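Local coordinates for hypothetical protein (Aquifex aeolicus, PDB 2HEK) that probably acts as a metal-dependent dGTPase of the HD-domain family, and binds GDP at sites far from its zinc centre, at residues 25-30 against 116-121; 110-115 against 247-252. All blocks are in the same frame, centred on the assembly; numbering follows the deposited sequence.

The centres of interactions 1 and 2 lie about 10 Å apart, and the two use consecutive helices, 117-123 and 108-115. They also touch directly: Pro27 of interaction 1 lies on Val112 of interaction 2, and Arg30 on Phe252. Each has buried residues, Ser25, Pro27 and Ile118 in one and Arg111, Val112, Ile249 and Phe252 in the other, with exposed glutamates at the margin. In interaction 1 the one hydrogen bond between the segments joins a glutamate to a backbone N-H on the short helix that also carries the GDP-binding Gln29. Interaction 2 buries slightly more surface (287 against 238 Å²) and joins the HD domain to its associated region through a buried arginine, apolar packing and a bridging water.

Interaction 1: 25-30 against 116-121; sequences SFPFQR and TEIYEI
Glu117 reaches across to the first turn of helix 26-29, where its OE2 accepts from Phe26 N at 3.1 Å with an N-H...O angle of 162°. The donor stands about 50° above the carboxylate plane. Glu117 CG sits between its own backbone N and carbonyl carbon (chi1 52°), and from there the extended chain carries the carboxyl group over Ser25, CD lying 3.6 Å from Ser25 CB. Two helix starts lie next to each other here: Ser25 and Thr116 are both N-cap residues, and Thr116 OG1 accepts a weak capping bond from Ile118 N while also bonding Val112 O. The first helix carries Gln29, whose NE2 bonds O6 of GDP; the second belongs to the HD domain. The Pro27 ring and the Thr116 side chain lie alongside, pointing opposite ways, with Pro27 CG 3.6 Å from Thr116 OG1. Pro27 CG also approaches Ile118 CG1 at 4.2 Å, and Pro27 CD lies 3.9 Å from Glu117 OE2. A glycine here would probably open a gap beside Thr116 and Ile118 and take away the ring carbon that packs against the Glu117 carboxylate. Ile118 CD1 meets Ser25 OG, a hydroxyl hydrogen-bonded to Leu22 O.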
# COMPACT_ATOMS: atom_id res chain seq x y z
N SER A 25 -22.80 23.67 9.53
CA SER A 25 -22.86 25.15 9.75
C SER A 25 -21.94 25.89 8.81
O SER A 25 -20.94 25.32 8.33
CB SER A 25 -22.51 25.49 11.19
OG SER A 25 -21.14 25.25 11.43
N PHE A 26 -22.26 27.15 8.52
CA PHE A 26 -21.45 27.97 7.64
C PHE A 26 -19.98 28.14 8.08
O PHE A 26 -19.09 28.08 7.24
CB PHE A 26 -22.12 29.34 7.41
CG PHE A 26 -21.25 30.34 6.70
CD1 PHE A 26 -21.37 30.55 5.33
CD2 PHE A 26 -20.32 31.10 7.41
CE1 PHE A 26 -20.56 31.50 4.67
CE2 PHE A 26 -19.50 32.04 6.76
CZ PHE A 26 -19.61 32.24 5.39
N PRO A 27 -19.70 28.40 9.37
CA PRO A 27 -18.26 28.53 9.73
C PRO A 27 -17.44 27.24 9.51
O PRO A 27 -16.24 27.31 9.22
CB PRO A 27 -18.30 28.88 11.21
CG PRO A 27 -19.69 29.50 11.42
CD PRO A 27 -20.58 28.66 10.54
N PHE A 28 -18.07 26.07 9.62
CA PHE A 28 -17.36 24.83 9.32
C PHE A 28 -17.24 24.64 7.80
O PHE A 28 -16.18 24.26 7.29
CB PHE A 28 -17.98 23.61 10.02
CG PHE A 28 -17.08 22.40 10.00
CD1 PHE A 28 -16.24 22.13 11.08
CD2 PHE A 28 -17.08 21.52 8.93
CE1 PHE A 28 -15.38 21.03 11.07
CE2 PHE A 28 -16.25 20.38 8.92
CZ PHE A 28 -15.40 20.13 9.99
N GLN A 29 -18.30 24.94 7.07
CA GLN A 29 -18.24 24.77 5.60
C GLN A 29 -17.17 25.68 4.95
O GLN A 29 -16.55 25.31 3.96
CB GLN A 29 -19.62 24.98 4.94
CG GLN A 29 -20.60 23.91 5.30
CD GLN A 29 -20.35 22.59 4.54
OE1 GLN A 29 -19.95 22.61 3.39
NE2 GLN A 29 -20.59 21.47 5.19
N ARG A 30 -16.95 26.86 5.53
CA ARG A 30 -15.86 27.75 5.13
C ARG A 30 -14.51 27.00 4.98
O ARG A 30 -13.65 27.32 4.12
CB ARG A 30 -15.71 28.86 6.20
CG ARG A 30 -14.52 29.79 5.98
CD ARG A 30 -14.35 30.86 7.09
NE ARG A 30 -13.03 31.43 6.91
CZ ARG A 30 -11.92 30.96 7.50
NH1 ARG A 30 -11.97 29.97 8.39
NH2 ARG A 30 -10.75 31.52 7.23
N THR A 116 -20.90 32.82 16.58
CA THR A 116 -21.67 32.35 15.42
C THR A 116 -22.67 31.29 15.85
O THR A 116 -22.73 30.95 17.04
CB THR A 116 -20.72 31.74 14.34
OG1 THR A 116 -20.11 30.56 14.87
CG2 THR A 116 -19.64 32.75 13.90
N GLU A 117 -23.41 30.72 14.90
CA GLU A 117 -24.34 29.60 15.18
C GLU A 117 -23.68 28.42 15.88
O GLU A 117 -24.37 27.62 16.49
CB GLU A 117 -25.06 29.13 13.90
CG GLU A 117 -24.13 28.80 12.71
CD GLU A 117 -24.86 28.22 11.47
OE1 GLU A 117 -25.85 27.44 11.65
OE2 GLU A 117 -24.43 28.53 10.31
N ILE A 118 -22.35 28.28 15.76
CA ILE A 118 -21.65 27.18 16.47
C ILE A 118 -22.05 27.16 17.96
O ILE A 118 -22.35 26.11 18.51
CB ILE A 118 -20.10 27.27 16.35
CG1 ILE A 118 -19.65 27.16 14.88
CG2 ILE A 118 -19.38 26.23 17.23
CD1 ILE A 118 -19.99 25.85 14.26
N TYR A 119 -22.08 28.32 18.61
CA TYR A 119 -22.43 28.32 20.05
C TYR A 119 -23.80 27.69 20.33
O TYR A 119 -23.96 26.78 21.20
CB TYR A 119 -22.37 29.76 20.60
CG TYR A 119 -22.37 29.73 22.12
CD1 TYR A 119 -21.21 29.34 22.82
CD2 TYR A 119 -23.52 30.03 22.85
CE1 TYR A 119 -21.19 29.28 24.23
CE2 TYR A 119 -23.52 29.99 24.26
CZ TYR A 119 -22.35 29.60 24.93
OH TYR A 119 -22.34 29.51 26.29
N GLU A 120 -24.82 28.15 19.60
CA GLU A 120 -26.18 27.62 19.76
C GLU A 120 -26.21 26.14 19.49
O GLU A 120 -26.91 25.36 20.18
CB GLU A 120 -27.13 28.34 18.81
CG GLU A 120 -27.72 29.62 19.40
CD GLU A 120 -26.73 30.79 19.43
OE1 GLU A 120 -26.93 31.68 20.29
OE2 GLU A 120 -25.76 30.83 18.61
N ILE A 121 -25.45 25.71 18.49
CA ILE A 121 -25.41 24.29 18.18
C ILE A 121 -24.84 23.51 19.37
O ILE A 121 -25.44 22.51 19.82
CB ILE A 121 -24.62 24.01 16.85
CG1 ILE A 121 -25.37 24.61 15.65
CG2 ILE A 121 -24.41 22.49 16.69
CD1 ILE A 121 -24.51 24.81 14.35

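Interaction 2: 110-115 against 247-252; sequences ERVIKE and TDINNF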
# COMPACT_ATOMS: atom_id res chain seq x y z
N GLU A 110 -11.80 30.78 19.26
CA GLU A 110 -12.72 31.08 20.36
C GLU A 110 -13.82 32.01 19.87
O GLU A 110 -14.98 31.76 20.16
CB GLU A 110 -12.02 31.67 21.62
CG GLU A 110 -13.02 32.05 22.75
CD GLU A 110 -12.31 32.48 24.05
OE1 GLU A 110 -11.09 32.62 24.02
OE2 GLU A 110 -12.96 32.66 25.11
N ARG A 111 -13.49 33.04 19.10
CA ARG A 111 -14.48 33.97 18.58
C ARG A 111 -15.52 33.31 17.68
O ARG A 111 -16.71 33.59 17.80
CB ARG A 111 -13.77 35.11 17.82
CG ARG A 111 -12.94 36.02 18.70
CD ARG A 111 -12.65 37.34 18.02
NE ARG A 111 -13.88 38.03 17.65
CZ ARG A 111 -13.94 39.04 16.77
NH1 ARG A 111 -12.82 39.47 16.20
NH2 ARG A 111 -15.10 39.60 16.50
N VAL A 112 -15.07 32.43 16.79
CA VAL A 112 -15.97 31.73 15.86
C VAL A 112 -16.93 30.80 16.65
O VAL A 112 -18.12 30.72 16.38
CB VAL A 112 -15.21 31.00 14.72
CG1 VAL A 112 -16.15 30.13 13.90
CG2 VAL A 112 -14.51 32.00 13.82
N ILE A 113 -16.39 30.10 17.65
CA ILE A 113 -17.22 29.22 18.48
C ILE A 113 -18.27 30.02 19.27
O ILE A 113 -19.41 29.55 19.42
CB ILE A 113 -16.35 28.42 19.45
CG1 ILE A 113 -15.55 27.36 18.70
CG2 ILE A 113 -17.19 27.77 20.53
CD1 ILE A 113 -14.34 26.85 19.46
N LYS A 114 -17.91 31.20 19.77
CA LYS A 114 -18.80 31.95 20.67
C LYS A 114 -19.73 32.93 19.96
O LYS A 114 -20.84 33.19 20.46
CB LYS A 114 -17.97 32.66 21.73
CG LYS A 114 -17.45 31.68 22.80
CD LYS A 114 -16.59 32.40 23.83
CE LYS A 114 -16.26 31.47 25.00
NZ LYS A 114 -15.37 32.15 26.03
N GLU A 115 -19.30 33.46 18.81
CA GLU A 115 -20.00 34.54 18.11
C GLU A 115 -20.79 34.13 16.86
O GLU A 115 -21.29 35.00 16.13
CB GLU A 115 -19.02 35.68 17.78
CG GLU A 115 -18.24 36.26 18.99
CD GLU A 115 -17.17 37.28 18.61
OE1 GLU A 115 -17.28 37.98 17.57
OE2 GLU A 115 -16.19 37.41 19.37
N THR A 247 -13.76 43.49 14.23
CA THR A 247 -14.79 43.54 15.28
C THR A 247 -16.04 42.76 14.85
O THR A 247 -16.63 42.06 15.68
CB THR A 247 -15.13 44.99 15.79
OG1 THR A 247 -15.60 45.80 14.71
CG2 THR A 247 -13.90 45.64 16.44
N ASP A 248 -16.43 42.87 13.58
CA ASP A 248 -17.46 42.00 13.02
C ASP A 248 -16.82 40.67 12.54
O ASP A 248 -15.95 40.67 11.66
CB ASP A 248 -18.17 42.68 11.85
CG ASP A 248 -19.40 41.92 11.37
OD1 ASP A 248 -19.81 40.93 12.03
OD2 ASP A 248 -19.97 42.30 10.32
N ILE A 249 -17.25 39.55 13.14
CA ILE A 249 -16.67 38.21 12.87
C ILE A 249 -16.88 37.75 11.43
O ILE A 249 -16.12 36.91 10.92
CB ILE A 249 -17.18 37.13 13.89
CG1 ILE A 249 -16.33 35.85 13.85
CG2 ILE A 249 -18.66 36.81 13.69
CD1 ILE A 249 -14.96 36.00 14.42
N ASN A 250 -17.90 38.30 10.77
CA ASN A 250 -18.17 38.00 9.37
C ASN A 250 -17.07 38.46 8.43
O ASN A 250 -16.91 37.90 7.34
CB ASN A 250 -19.51 38.59 8.94
CG ASN A 250 -20.68 37.92 9.62
OD1 ASN A 250 -20.64 36.71 9.92
ND2 ASN A 250 -21.73 38.69 9.87
N ASN A 251 -16.30 39.46 8.84
CA ASN A 251 -15.16 39.92 8.05
C ASN A 251 -13.99 38.94 8.15
O ASN A 251 -13.12 38.91 7.27
CB ASN A 251 -14.70 41.31 8.47
CG ASN A 251 -15.62 42.41 7.94
OD1 ASN A 251 -16.16 42.31 6.84
ND2 ASN A 251 -15.81 43.45 8.74
N PHE A 252 -13.94 38.17 9.23
CA PHE A 252 -13.00 37.06 9.29
C PHE A 252 -13.56 35.91 8.45
O PHE A 252 -12.86 35.41 7.59
CB PHE A 252 -12.73 36.61 10.72
CG PHE A 252 -12.02 35.30 10.79
CD1 PHE A 252 -10.64 35.23 10.57
CD2 PHE A 252 -12.72 34.12 11.00
CE1 PHE A 252 -9.98 34.01 10.59
CE2 PHE A 252 -12.07 32.90 11.01
CZ PHE A 252 -10.70 32.84 10.81
O HOH W 1 -19.31 39.48 15.68
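Arg111 NH2 bonds both Glu115 OE1 and Thr247 O: it reaches across to Thr247 O at 3.0 Å, a weak bond because the N-H...O angle is only 129°, and it meets Glu115 OE1 at 2.9 Å on its own helix. The contact thus joins helix 108-115 of the HD domain to the loop that enters helix 250-253 in the HD-associated region. Arg111 and Glu115, one helical turn apart, form a side-on, two-nitrogen salt bridge whose second bond runs from Arg111 NE to Glu115 OE2, also 2.9 Å. Both carboxylate oxygens lie close to the guanidinium plane and both are met on their syn side; OE1 uses its syn lone pair, while the donor to OE2 stands 33° out of the carboxylate plane. Arg111 NH1 is taken up by Glu102 and by Phe246 O, so all three nitrogens have partners and rotation of the buried group is restricted.

Ile249 covers one face of that guanidinium, its CD1 standing 3.9 Å above the plane and over its centre. CG1 is anti to the backbone N (chi1 -166°), and the turn at chi2 then lays CD1 over the guanidinium, where the same methyl reaches Arg111 CB at 3.7 Å. Glu115 OE1 has a further role: a water donates to it at 3.2 Å and accepts from Ile249 N, linking the carboxylate to the loop backbone. Asp248 OD1 accepts a weak capping bond from Asn250 N. On the apolar side of the contact, Phe252 stacks on Phe108, and its side chain crosses that of Val112 at about a right angle, Val112 CG2 resting 3.8 Å from Phe252 CE2.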